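Local coordinates for Lin1909 protein (Listeria innocua, PDB 3FIJ) that is of unknown function but is probably a gamma-glutamyl-gamma-aminobutyrate hydrolase of the class I glutamine amidotransferase type, and binds manganese, at residues 30-35 / 222-227; 57-62 / 101-106; 65-70 / 95-100; 128-131 / 136-139; 179-184 / 197-202. All blocks are in the same frame, centred on the assembly; numbering follows the deposited sequence.

In the fold
Contacts 2 and 3 lie next to each other, their centres about 11 Å apart, and share helix 91-106: contact 3 sets it against strand 64-67 of the central mixed sheet, contact 2 against helix 55-60. Contact 1 joins early and late parts of the chain, bringing helix 31-40 to the loop before helix 227-241; it encloses the other four along the chain and touches contact 3 through Tyr33. Contacts 4 and 5, centres about 7 Å apart, meet through the strand pair 129-130 and 181-182. Thus contacts 2 and 3 pack the parallel half of the fold, whereas contact 5 supplies a manganese ligand and contact 4 lies beside it.

Contact 1: residues 30-35 / 222-227; sequences QQRYVD and MFQTDP
Phe223 meets Asp35 through CZ, which lies 3.8 Å from Asp35 C and 3.9 Å from Asp35 CB. One turn earlier in the helix, Arg32 O lies 3.7 Å from Phe223 CE2. The ring thus rests obliquely on helix backbone, a place that suits a flat apolar group. Beside it, the end of the Gln224 side chain comes up to the aliphatic part of Arg32, with CD its nearest atom. The arginine chain runs extended from CG to NE; a bend at chi2 (89°) turns the amide end of Gln224 toward it, and the two chains cross at about a right angle, with guanidinium and amide planes 79° apart. Gln224 CG itself, placed by chi1 (-47°), lies over one face of the Phe223 ring, 3.6 Å above its plane and offset to the rim.

The segments join the first turn of helix 31-40, where Asp35 N bonds to Gln31 O, to the loop leading into helix 227-241 of this class I glutamine amidotransferase-like fold. Phe223 reaches further along the first helix to Ala36 and Lys39 and also touches Ser229 and Glu230 of the second, so it fills the junction between them. A turn closed by Thr225 N and Met222 O, 2.8 Å apart, sets the loop's shape, and Asp226 then caps the start of helix 227-241. On the inner side of helix 31-40, Tyr33 packs on His218 and Glu220, which with Cys115 have the geometry of a possible catalytic triad.

Contact 2: residues 57-62 / 101-106; sequences QAISLV and VRAALD
Ile59 projects from its helix onto the backs of Ala103 and Ala104, and the two branches of its side chain, CG1-CD1 and CG2, find different parts of the partner helix. CD1 lies against the methyl of Ala103, with Ile59 CD1 to Ala103 CB 3.9 Å. Ile59 CG1 rests on the next residue, 3.8 Å from Ala104 N and 4.0 Å from Ala104 CB. Ile59 CG2 comes down on the backbone, 4.0 Å from both Ala103 O and Ala104 CA. This spread follows from the torsions of Ile59: with its chi1 at -77°, CG2 is anti to the backbone N while CG1 stands beside it, and chi2 of 67° folds CD1 round to the Ala103 methyl.

Ile59 also touches Leu100 and Ala107, so that its neighbours are spaced as i, i+3, i+4 and i+7, the pattern of a single knob set into a hole. Two small alanines in the middle of that hole let the helices come close, with Ile59 CA and Ala104 CA only 6.0 Å apart. Helix 55-60 belongs to the crossover that joins the parallel strands 43-47 and 64-67; Ala104, on helix 91-106, packs in turn on Leu65 of strand 64-67. As helix 55-60 ends, the carbonyls of Ile59 and Val62 both accept from Lys109. Ala58, which also touches Tyr96 and Leu100, packs on Phe43 of a neighbouring subunit.

Contact 3: residues 65-70 / 95-100; sequences LLLTGG and SYEIAL
A beta-alpha-beta crossover carries the chain from strand 64-67 through helix 91-106 to the adjacent parallel strand 111-114, and here that helix is laid on its first strand through Leu65, Leu67, Glu97 and Leu100. Leu65 and Leu100 cross at about a right angle, their CD1 methyls 4.2 Å apart, while Leu65 CD2 reaches Leu100 O at 4.0 Å. Leucine suits both places, since its branched apolar end lets strand and helix meet closely in the buried core.

One turn back along the helix, Leu67 and Glu97 slide past each other in opposite directions. Leu67 CD2 lies 3.5 Å from Glu97 OE2, an apolar methyl beside a buried charge that is compensated elsewhere: OE2 accepts from Thr10 and pairs with Arg93, and OE1 forms a salt bridge with Arg116. A water donates to both Thr68 O (2.7 Å) and Glu97 OE1 (2.9 Å), linking the strand end to the carboxylate. These several partners hold the carboxylate's rotation and would probably favour its charged form. Arg116 directly follows Cys115, the possible nucleophile, at the start of helix 116-124, whose Val121 packs on Leu67.

Contact 4: residues 128-131 / 136-139; sequences TLYQ and VETK
Val136 presents one methyl squarely to the face of Tyr130, while Glu137 takes the phenol at the ring's far end. Tyr130 CG lies beside its backbone N, anti to the carbonyl carbon, which carries the ring out to the 136-139 segment. The methyl CG1 of Val136 stands 3.8 Å from the Tyr130 ring centroid and 11° off the ring normal, a well-aligned CH-pi contact. Val136 puts CG1 beside its backbone N (chi1 -61°), which points that branch, and not CG2, over the aromatic. A beta-branched residue suits this place because one methyl can sit over the ring while the compact backbone comes close: Val136 CA is 3.8 Å from Tyr130 CE2. The Val136 side chain is about 8 Å from that of the manganese ligand His143.

A bend at chi2 (78°) turns the Glu137 chain so that its end approaches the tyrosine. Tyr130 OH donates to Glu137 OE2 at 2.9 Å, and OE2 accepts through its syn lone pair, on the side of OE1. The ring and carboxylate planes stand steeply to each other. A tyrosine fits here since it offers both an apolar face and a donor at its end, and the bond favours the bent form of the glutamate.

The pair closes a short loop after strand 129-130. That strand runs antiparallel to 181-182, with Tyr130 bonded through its backbone to Phe181, and Leu129 lies on helix 116-124 at Gln119 and Val123.

Contact 5: residues 179-184 / 197-202; sequences HQFIKK and DGMIEA. With MN (manganese (II) ion), chain I.
The Phe181 ring carries the selenium of Met199 over one face: SE stands 4.1 Å from the ring centroid, 25° off the normal, a Met-aromatic contact shifted to the rim. Met199 is modelled as selenomethionine, a substitute for the natural sulfur. The bend at chi2 (-63°) of Met199 lays the selenium there, and on the way its CG comes 3.7 Å from Phe181 CE2. Phenylalanine is apt here: a polarisable partner can rest on it, and its side chain also touches the manganese ligands His143 and His178. The second flat group is the carboxylate of Glu201. OE2 binds the manganese at 2.4 Å, while OE1 accepts from a water that is itself a metal ligand, 2.3 Å from the manganese; His143, His154, Ser176 and His178 complete the site.

Strand 181-182 faces the start of strand 200-205 across two waters. One connects Ile182 O with Ile200 N, the other Ile182 N with Ile200 O, a pattern resembling a hydrogen-bonded antiparallel pair, with water in place of the direct bonds. The Ile182 and Ile200 side chains cross at about a right angle beside them, Ile182 CG2 3.7 Å from Ile200 CD1. Before the strand, Asp197 OD1 accepts from Met199 N (3.2 Å) from well above its carboxylate plane, forming an Asx turn that sets Met199's approach. On the far side Lys183 and Lys184 both face Thr128, a classic beta bulge.

Contact 1: residues 30-35 / 222-227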
# COMPACT_ATOMS: atom_id res chain seq x y z
N GLN A 30 -18.61 -1.39 18.37
CA GLN A 30 -17.57 -0.39 18.20
C GLN A 30 -17.82 0.91 18.97
O GLN A 30 -18.89 1.12 19.56
CB GLN A 30 -17.36 -0.06 16.72
CG GLN A 30 -16.29 -0.89 16.06
CD GLN A 30 -15.92 -0.35 14.69
OE1 GLN A 30 -15.52 0.81 14.56
NE2 GLN A 30 -16.03 -1.19 13.66
N GLN A 31 -16.82 1.77 18.94
CA GLN A 31 -16.82 3.04 19.65
C GLN A 31 -18.03 3.93 19.53
O GLN A 31 -18.55 4.41 20.54
CB GLN A 31 -15.57 3.84 19.26
CG GLN A 31 -15.40 5.11 20.07
CD GLN A 31 -15.26 4.84 21.56
OE1 GLN A 31 -15.51 5.73 22.39
NE2 GLN A 31 -14.85 3.63 21.92
N ARG A 32 -18.50 4.17 18.31
CA ARG A 32 -19.63 5.06 18.16
C ARG A 32 -20.91 4.56 18.82
O ARG A 32 -21.78 5.36 19.16
CB ARG A 32 -19.83 5.43 16.69
CG ARG A 32 -18.60 6.19 16.18
CD ARG A 32 -18.79 6.90 14.87
NE ARG A 32 -17.49 7.33 14.34
CZ ARG A 32 -17.30 7.85 13.13
NH1 ARG A 32 -18.32 8.02 12.30
NH2 ARG A 32 -16.08 8.20 12.74
N TYR A 33 -21.01 3.25 19.05
CA TYR A 33 -22.19 2.74 19.74
C TYR A 33 -22.07 3.13 21.21
O TYR A 33 -23.05 3.53 21.83
CB TYR A 33 -22.32 1.22 19.61
CG TYR A 33 -22.60 0.73 18.21
CD1 TYR A 33 -21.56 0.37 17.36
CD2 TYR A 33 -23.91 0.59 17.74
CE1 TYR A 33 -21.80 -0.12 16.08
CE2 TYR A 33 -24.16 0.08 16.45
CZ TYR A 33 -23.09 -0.27 15.64
OH TYR A 33 -23.31 -0.81 14.40
N VAL A 34 -20.86 3.03 21.77
CA VAL A 34 -20.68 3.40 23.17
C VAL A 34 -20.80 4.92 23.33
O VAL A 34 -21.28 5.39 24.36
CB VAL A 34 -19.30 2.91 23.78
CG1 VAL A 34 -18.77 1.72 23.01
CG2 VAL A 34 -18.30 4.04 23.84
N ASP A 35 -20.39 5.67 22.31
CA ASP A 35 -20.52 7.13 22.36
C ASP A 35 -22.01 7.44 22.48
O ASP A 35 -22.43 8.23 23.31
CB ASP A 35 -19.99 7.80 21.08
CG ASP A 35 -18.48 7.69 20.92
OD1 ASP A 35 -17.76 7.51 21.93
OD2 ASP A 35 -18.01 7.80 19.77
N MSE A 222 -25.04 8.72 12.81
CA MSE A 222 -25.79 9.95 12.54
C MSE A 222 -26.16 10.74 13.80
O MSE A 222 -26.38 11.95 13.73
CB MSE A 222 -27.11 9.64 11.81
CG MSE A 222 -27.03 8.68 10.63
SE MSE A 222 -28.84 8.29 9.92
CE MSE A 222 -29.60 7.44 11.46
N PHE A 223 -26.24 10.08 14.95
CA PHE A 223 -26.67 10.76 16.16
C PHE A 223 -25.88 12.00 16.55
O PHE A 223 -26.43 12.92 17.13
CB PHE A 223 -26.72 9.78 17.34
CG PHE A 223 -25.45 9.71 18.14
CD1 PHE A 223 -25.20 10.62 19.16
CD2 PHE A 223 -24.50 8.74 17.86
CE1 PHE A 223 -24.02 10.57 19.89
CE2 PHE A 223 -23.31 8.68 18.59
CZ PHE A 223 -23.07 9.60 19.60
N GLN A 224 -24.60 12.03 16.23
CA GLN A 224 -23.78 13.19 16.55
C GLN A 224 -24.28 14.42 15.78
O GLN A 224 -24.12 15.56 16.23
CB GLN A 224 -22.31 12.90 16.21
CG GLN A 224 -21.80 11.55 16.72
CD GLN A 224 -22.02 10.38 15.73
OE1 GLN A 224 -23.09 10.24 15.12
NE2 GLN A 224 -20.99 9.54 15.58
N THR A 225 -24.91 14.20 14.63
CA THR A 225 -25.40 15.31 13.82
C THR A 225 -26.85 15.14 13.37
O THR A 225 -27.24 15.70 12.35
CB THR A 225 -24.56 15.51 12.55
OG1 THR A 225 -24.77 14.40 11.65
CG2 THR A 225 -23.08 15.60 12.90
N ASP A 226 -27.63 14.37 14.11
CA ASP A 226 -29.03 14.15 13.77
C ASP A 226 -29.77 13.85 15.06
O ASP A 226 -29.82 12.70 15.51
CB ASP A 226 -29.17 12.97 12.79
CG ASP A 226 -30.60 12.77 12.31
OD1 ASP A 226 -31.08 11.62 12.37
OD2 ASP A 226 -31.23 13.75 11.85
N PRO A 227 -30.34 14.88 15.70
CA PRO A 227 -31.06 14.71 16.96
C PRO A 227 -32.03 13.54 17.01
O PRO A 227 -32.09 12.82 18.01
CB PRO A 227 -31.76 16.06 17.13
CG PRO A 227 -30.76 17.02 16.51
CD PRO A 227 -30.36 16.28 15.25

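Contact 2: residues 57-62 / 101-106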
# COMPACT_ATOMS: atom_id res chain seq x y z
N GLN A 57 -26.17 -15.14 32.09
CA GLN A 57 -25.34 -14.42 33.06
C GLN A 57 -25.00 -13.05 32.48
O GLN A 57 -24.85 -12.07 33.21
CB GLN A 57 -24.04 -15.18 33.37
CG GLN A 57 -23.18 -14.45 34.40
CD GLN A 57 -21.85 -15.14 34.69
OE1 GLN A 57 -21.12 -14.72 35.58
NE2 GLN A 57 -21.54 -16.18 33.93
N ALA A 58 -24.86 -12.99 31.17
CA ALA A 58 -24.54 -11.74 30.50
C ALA A 58 -25.69 -10.73 30.68
O ALA A 58 -25.46 -9.60 31.09
CB ALA A 58 -24.27 -11.98 29.03
N ILE A 59 -26.91 -11.16 30.37
CA ILE A 59 -28.08 -10.28 30.50
C ILE A 59 -28.37 -9.93 31.95
O ILE A 59 -28.92 -8.88 32.25
CB ILE A 59 -29.34 -10.93 29.85
CG1 ILE A 59 -29.27 -10.80 28.33
CG2 ILE A 59 -30.61 -10.25 30.32
CD1 ILE A 59 -28.17 -11.60 27.71
N SER A 60 -27.99 -10.81 32.87
CA SER A 60 -28.24 -10.52 34.28
C SER A 60 -27.59 -9.22 34.74
O SER A 60 -28.15 -8.51 35.57
CB SER A 60 -27.79 -11.69 35.18
OG SER A 60 -26.38 -11.81 35.22
N LEU A 61 -26.41 -8.88 34.22
CA LEU A 61 -25.81 -7.64 34.69
C LEU A 61 -26.07 -6.38 33.88
O LEU A 61 -25.50 -5.33 34.18
CB LEU A 61 -24.30 -7.81 34.95
CG LEU A 61 -23.29 -8.36 33.95
CD1 LEU A 61 -23.19 -9.86 34.09
CD2 LEU A 61 -23.70 -7.94 32.56
N VAL A 62 -26.94 -6.46 32.89
CA VAL A 62 -27.27 -5.27 32.10
C VAL A 62 -28.77 -5.00 32.22
O VAL A 62 -29.54 -5.89 32.59
CB VAL A 62 -26.92 -5.43 30.59
CG1 VAL A 62 -25.54 -6.05 30.44
CG2 VAL A 62 -27.98 -6.27 29.88
N VAL A 101 -30.48 -12.57 22.85
CA VAL A 101 -31.84 -12.05 22.69
C VAL A 101 -32.86 -12.92 23.42
O VAL A 101 -33.80 -12.41 24.03
CB VAL A 101 -32.27 -11.89 21.19
CG1 VAL A 101 -31.09 -11.42 20.34
CG2 VAL A 101 -32.87 -13.16 20.66
N ARG A 102 -32.67 -14.24 23.37
CA ARG A 102 -33.58 -15.14 24.07
C ARG A 102 -33.53 -14.90 25.58
O ARG A 102 -34.57 -14.81 26.24
CB ARG A 102 -33.23 -16.60 23.74
CG ARG A 102 -33.59 -16.95 22.30
CD ARG A 102 -33.09 -18.31 21.82
NE ARG A 102 -33.50 -18.53 20.43
CZ ARG A 102 -33.18 -19.59 19.70
NH1 ARG A 102 -32.43 -20.56 20.22
NH2 ARG A 102 -33.61 -19.68 18.45
N ALA A 103 -32.32 -14.76 26.12
CA ALA A 103 -32.17 -14.50 27.55
C ALA A 103 -32.73 -13.12 27.89
O ALA A 103 -33.30 -12.93 28.96
CB ALA A 103 -30.69 -14.58 27.95
N ALA A 104 -32.56 -12.16 26.97
CA ALA A 104 -33.06 -10.80 27.16
C ALA A 104 -34.58 -10.78 27.11
O ALA A 104 -35.24 -10.06 27.86
CB ALA A 104 -32.48 -9.88 26.08
N LEU A 105 -35.14 -11.56 26.19
CA LEU A 105 -36.58 -11.65 26.07
C LEU A 105 -37.13 -12.28 27.34
O LEU A 105 -38.10 -11.78 27.92
CB LEU A 105 -36.95 -12.51 24.85
CG LEU A 105 -36.83 -11.76 23.51
CD1 LEU A 105 -36.98 -12.72 22.35
CD2 LEU A 105 -37.91 -10.67 23.46
N ASP A 106 -36.49 -13.35 27.79
CA ASP A 106 -36.93 -14.04 29.00
C ASP A 106 -36.93 -13.11 30.22
O ASP A 106 -37.69 -13.32 31.18
CB ASP A 106 -36.04 -15.25 29.28
CG ASP A 106 -36.56 -16.10 30.44
OD1 ASP A 106 -35.88 -17.07 30.83
OD2 ASP A 106 -37.66 -15.79 30.96

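Contact 3: residues 65-70 / 95-100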
# COMPACT_ATOMS: atom_id res chain seq x y z
N LEU A 65 -30.21 -4.35 26.12
CA LEU A 65 -29.33 -4.99 25.13
C LEU A 65 -29.28 -4.27 23.78
O LEU A 65 -30.31 -4.09 23.12
CB LEU A 65 -29.78 -6.44 24.92
CG LEU A 65 -29.13 -7.25 23.79
CD1 LEU A 65 -27.65 -7.46 24.10
CD2 LEU A 65 -29.85 -8.57 23.65
N LEU A 66 -28.08 -3.88 23.36
CA LEU A 66 -27.89 -3.21 22.08
C LEU A 66 -27.09 -4.10 21.11
O LEU A 66 -25.91 -4.38 21.34
CB LEU A 66 -27.14 -1.88 22.29
CG LEU A 66 -26.77 -1.08 21.03
CD1 LEU A 66 -28.02 -0.69 20.26
CD2 LEU A 66 -26.00 0.17 21.43
N LEU A 67 -27.74 -4.55 20.04
CA LEU A 67 -27.08 -5.40 19.04
C LEU A 67 -26.51 -4.52 17.93
O LEU A 67 -27.23 -3.72 17.33
CB LEU A 67 -28.07 -6.42 18.48
CG LEU A 67 -28.43 -7.55 19.44
CD1 LEU A 67 -29.60 -8.36 18.92
CD2 LEU A 67 -27.21 -8.44 19.62
N THR A 68 -25.22 -4.70 17.66
CA THR A 68 -24.52 -3.90 16.67
C THR A 68 -24.38 -4.53 15.29
O THR A 68 -24.75 -5.68 15.06
CB THR A 68 -23.11 -3.55 17.16
OG1 THR A 68 -22.34 -4.75 17.29
CG2 THR A 68 -23.17 -2.83 18.51
N GLY A 69 -23.82 -3.73 14.38
CA GLY A 69 -23.61 -4.17 13.02
C GLY A 69 -22.49 -5.19 12.98
O GLY A 69 -21.97 -5.60 14.02
N GLY A 70 -22.12 -5.60 11.78
CA GLY A 70 -21.07 -6.57 11.63
C GLY A 70 -21.27 -7.41 10.39
O GLY A 70 -21.88 -6.97 9.41
N SER A 95 -24.47 -17.40 17.27
CA SER A 95 -24.99 -18.29 18.31
C SER A 95 -25.11 -17.56 19.64
O SER A 95 -26.14 -17.65 20.32
CB SER A 95 -24.07 -19.50 18.49
OG SER A 95 -24.03 -20.28 17.31
N TYR A 96 -24.05 -16.86 20.02
CA TYR A 96 -24.03 -16.13 21.28
C TYR A 96 -25.11 -15.06 21.31
O TYR A 96 -25.86 -14.96 22.27
CB TYR A 96 -22.66 -15.49 21.51
CG TYR A 96 -22.54 -14.85 22.88
CD1 TYR A 96 -22.79 -15.60 24.04
CD2 TYR A 96 -22.21 -13.50 23.02
CE1 TYR A 96 -22.70 -15.02 25.31
CE2 TYR A 96 -22.12 -12.90 24.28
CZ TYR A 96 -22.37 -13.66 25.42
OH TYR A 96 -22.28 -13.09 26.67
N GLU A 97 -25.20 -14.26 20.25
CA GLU A 97 -26.21 -13.22 20.19
C GLU A 97 -27.61 -13.83 20.22
O GLU A 97 -28.50 -13.32 20.89
CB GLU A 97 -26.02 -12.34 18.95
CG GLU A 97 -24.71 -11.58 18.97
CD GLU A 97 -24.65 -10.44 17.97
OE1 GLU A 97 -25.16 -10.60 16.85
OE2 GLU A 97 -24.07 -9.40 18.30
N ILE A 98 -27.80 -14.93 19.49
CA ILE A 98 -29.10 -15.60 19.49
C ILE A 98 -29.43 -15.86 20.97
O ILE A 98 -30.51 -15.50 21.45
CB ILE A 98 -29.08 -16.97 18.75
CG1 ILE A 98 -28.78 -16.78 17.27
CG2 ILE A 98 -30.42 -17.68 18.95
CD1 ILE A 98 -29.83 -16.02 16.51
N ALA A 99 -28.48 -16.48 21.67
CA ALA A 99 -28.64 -16.79 23.09
C ALA A 99 -28.92 -15.53 23.90
O ALA A 99 -29.66 -15.57 24.88
CB ALA A 99 -27.39 -17.51 23.61
N LEU A 100 -28.31 -14.42 23.50
CA LEU A 100 -28.52 -13.15 24.20
C LEU A 100 -29.94 -12.62 24.07
O LEU A 100 -30.55 -12.26 25.07
CB LEU A 100 -27.54 -12.06 23.71
CG LEU A 100 -26.06 -12.08 24.12
CD1 LEU A 100 -25.35 -10.89 23.47
CD2 LEU A 100 -25.92 -12.00 25.62
O HOH W 1 -25.88 -7.97 15.77

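Contact 4: residues 128-131 / 136-139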
# COMPACT_ATOMS: atom_id res chain seq x y z
N THR A 128 -36.10 -15.32 7.75
CA THR A 128 -35.03 -15.63 6.80
C THR A 128 -34.50 -14.33 6.20
O THR A 128 -35.06 -13.26 6.43
CB THR A 128 -35.52 -16.55 5.64
OG1 THR A 128 -36.53 -15.89 4.88
CG2 THR A 128 -36.09 -17.85 6.21
N LEU A 129 -33.42 -14.44 5.43
CA LEU A 129 -32.81 -13.26 4.81
C LEU A 129 -32.43 -13.50 3.36
O LEU A 129 -32.27 -14.64 2.93
CB LEU A 129 -31.53 -12.90 5.56
CG LEU A 129 -31.52 -12.86 7.09
CD1 LEU A 129 -30.08 -12.70 7.59
CD2 LEU A 129 -32.41 -11.72 7.57
N TYR A 130 -32.31 -12.42 2.59
CA TYR A 130 -31.83 -12.53 1.22
C TYR A 130 -30.32 -12.47 1.45
O TYR A 130 -29.85 -11.57 2.15
CB TYR A 130 -32.24 -11.33 0.36
CG TYR A 130 -33.67 -11.34 -0.12
CD1 TYR A 130 -34.66 -10.66 0.59
CD2 TYR A 130 -34.05 -12.02 -1.29
CE1 TYR A 130 -35.98 -10.65 0.16
CE2 TYR A 130 -35.37 -12.02 -1.73
CZ TYR A 130 -36.32 -11.33 -1.00
OH TYR A 130 -37.63 -11.32 -1.43
N GLN A 131 -29.57 -13.39 0.87
CA GLN A 131 -28.12 -13.41 1.05
C GLN A 131 -27.37 -12.26 0.36
O GLN A 131 -26.27 -11.91 0.79
CB GLN A 131 -27.56 -14.76 0.59
CG GLN A 131 -27.88 -15.88 1.55
CD GLN A 131 -27.17 -17.17 1.21
OE1 GLN A 131 -26.03 -17.17 0.74
NE2 GLN A 131 -27.85 -18.29 1.46
N VAL A 136 -32.80 -10.25 -4.77
CA VAL A 136 -34.17 -9.80 -4.59
C VAL A 136 -34.83 -9.79 -5.96
O VAL A 136 -34.25 -9.33 -6.94
CB VAL A 136 -34.24 -8.39 -3.95
CG1 VAL A 136 -33.59 -8.42 -2.57
CG2 VAL A 136 -33.54 -7.37 -4.83
N GLU A 137 -36.04 -10.34 -6.02
CA GLU A 137 -36.79 -10.45 -7.26
C GLU A 137 -36.88 -9.16 -8.05
O GLU A 137 -36.80 -9.17 -9.28
CB GLU A 137 -38.21 -10.97 -7.00
CG GLU A 137 -38.25 -12.37 -6.39
CD GLU A 137 -37.94 -12.38 -4.90
OE1 GLU A 137 -37.88 -13.49 -4.31
OE2 GLU A 137 -37.77 -11.29 -4.30
N THR A 138 -37.04 -8.04 -7.36
CA THR A 138 -37.15 -6.75 -8.03
C THR A 138 -35.93 -5.86 -7.76
O THR A 138 -35.35 -5.92 -6.68
CB THR A 138 -38.42 -6.03 -7.58
OG1 THR A 138 -38.55 -4.79 -8.30
CG2 THR A 138 -38.35 -5.76 -6.08
N LYS A 139 -35.56 -5.05 -8.75
CA LYS A 139 -34.41 -4.16 -8.62
C LYS A 139 -34.52 -3.32 -7.35
O LYS A 139 -35.49 -2.58 -7.15
CB LYS A 139 -34.30 -3.24 -9.84
CG LYS A 139 -32.92 -2.62 -10.08
CD LYS A 139 -31.88 -3.70 -10.39
CE LYS A 139 -30.70 -3.16 -11.20
NZ LYS A 139 -29.95 -2.06 -10.53

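Contact 5: residues 179-184 / 197-202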
# COMPACT_ATOMS: atom_id res chain seq x y z
N HIS A 179 -25.83 -5.35 2.50
CA HIS A 179 -26.06 -6.01 1.23
C HIS A 179 -27.02 -7.19 1.42
O HIS A 179 -27.31 -7.92 0.47
CB HIS A 179 -24.75 -6.46 0.57
CG HIS A 179 -24.24 -7.79 1.04
ND1 HIS A 179 -23.72 -7.98 2.30
CD2 HIS A 179 -24.21 -8.99 0.42
CE1 HIS A 179 -23.38 -9.25 2.44
NE2 HIS A 179 -23.68 -9.89 1.32
N GLN A 180 -27.51 -7.37 2.64
CA GLN A 180 -28.47 -8.44 2.92
C GLN A 180 -29.77 -7.82 3.43
O GLN A 180 -29.76 -6.68 3.93
CB GLN A 180 -27.92 -9.41 3.97
CG GLN A 180 -26.63 -10.12 3.58
CD GLN A 180 -26.48 -11.46 4.29
OE1 GLN A 180 -26.77 -11.58 5.47
NE2 GLN A 180 -26.01 -12.47 3.56
N PHE A 181 -30.87 -8.54 3.30
CA PHE A 181 -32.18 -8.04 3.75
C PHE A 181 -33.04 -9.12 4.38
O PHE A 181 -32.85 -10.31 4.14
CB PHE A 181 -33.00 -7.48 2.59
CG PHE A 181 -32.27 -6.53 1.71
CD1 PHE A 181 -31.37 -6.99 0.76
CD2 PHE A 181 -32.51 -5.16 1.81
CE1 PHE A 181 -30.71 -6.10 -0.09
CE2 PHE A 181 -31.86 -4.26 0.97
CZ PHE A 181 -30.96 -4.73 0.02
N ILE A 182 -34.02 -8.69 5.16
CA ILE A 182 -34.96 -9.63 5.74
C ILE A 182 -35.79 -10.13 4.56
O ILE A 182 -36.29 -9.34 3.75
CB ILE A 182 -35.92 -8.95 6.75
CG1 ILE A 182 -35.16 -8.58 8.03
CG2 ILE A 182 -37.11 -9.87 7.04
CD1 ILE A 182 -36.06 -8.15 9.19
N LYS A 183 -35.92 -11.45 4.44
CA LYS A 183 -36.72 -12.03 3.36
C LYS A 183 -38.05 -12.35 4.02
O LYS A 183 -39.02 -11.60 3.89
CB LYS A 183 -36.06 -13.30 2.82
CG LYS A 183 -36.71 -13.87 1.55
CD LYS A 183 -35.78 -14.84 0.80
CE LYS A 183 -35.55 -16.13 1.59
NZ LYS A 183 -34.37 -16.93 1.10
N LYS A 184 -38.08 -13.45 4.75
CA LYS A 184 -39.27 -13.85 5.47
C LYS A 184 -39.17 -13.30 6.90
O LYS A 184 -38.24 -13.64 7.64
CB LYS A 184 -39.41 -15.37 5.48
CG LYS A 184 -40.68 -15.89 6.13
CD LYS A 184 -41.92 -15.31 5.46
CE LYS A 184 -43.21 -15.83 6.08
NZ LYS A 184 -44.41 -15.19 5.47
N ASP A 197 -38.28 0.90 -2.51
CA ASP A 197 -38.18 -0.36 -3.24
C ASP A 197 -38.83 -1.50 -2.46
O ASP A 197 -38.75 -2.66 -2.86
CB ASP A 197 -36.71 -0.69 -3.52
CG ASP A 197 -35.86 -0.73 -2.26
OD1 ASP A 197 -36.39 -0.46 -1.17
OD2 ASP A 197 -34.65 -1.05 -2.37
N GLY A 198 -39.48 -1.16 -1.35
CA GLY A 198 -40.14 -2.17 -0.54
C GLY A 198 -39.30 -2.92 0.48
O GLY A 198 -39.84 -3.67 1.30
N MSE A 199 -37.98 -2.75 0.46
CA MSE A 199 -37.14 -3.46 1.42
C MSE A 199 -37.41 -3.03 2.87
O MSE A 199 -37.74 -1.88 3.15
CB MSE A 199 -35.66 -3.28 1.05
CG MSE A 199 -35.30 -3.90 -0.29
SE MSE A 199 -35.53 -5.86 -0.35
CE MSE A 199 -37.28 -5.93 -1.16
N ILE A 200 -37.26 -3.97 3.79
CA ILE A 200 -37.51 -3.74 5.21
C ILE A 200 -36.39 -2.98 5.92
O ILE A 200 -35.25 -3.45 5.99
CB ILE A 200 -37.75 -5.08 5.93
CG1 ILE A 200 -39.05 -5.70 5.40
CG2 ILE A 200 -37.82 -4.87 7.43
CD1 ILE A 200 -39.19 -7.18 5.69
N GLU A 201 -36.74 -1.82 6.48
CA GLU A 201 -35.78 -0.96 7.17
C GLU A 201 -35.96 -0.91 8.68
O GLU A 201 -35.02 -0.58 9.42
CB GLU A 201 -35.84 0.45 6.60
CG GLU A 201 -35.21 0.62 5.21
CD GLU A 201 -33.69 0.51 5.21
OE1 GLU A 201 -33.03 1.07 6.12
OE2 GLU A 201 -33.13 -0.13 4.29
N ALA A 202 -37.16 -1.23 9.16
CA ALA A 202 -37.44 -1.20 10.59
C ALA A 202 -38.47 -2.25 10.99
O ALA A 202 -39.50 -2.43 10.33
CB ALA A 202 -37.91 0.19 11.01
MN MN I . -30.88 0.28 3.52
O HOH W 2 -36.60 -6.64 3.12
O HOH W 3 -33.80 -5.85 5.77
O HOH W 4 -30.35 1.11 5.57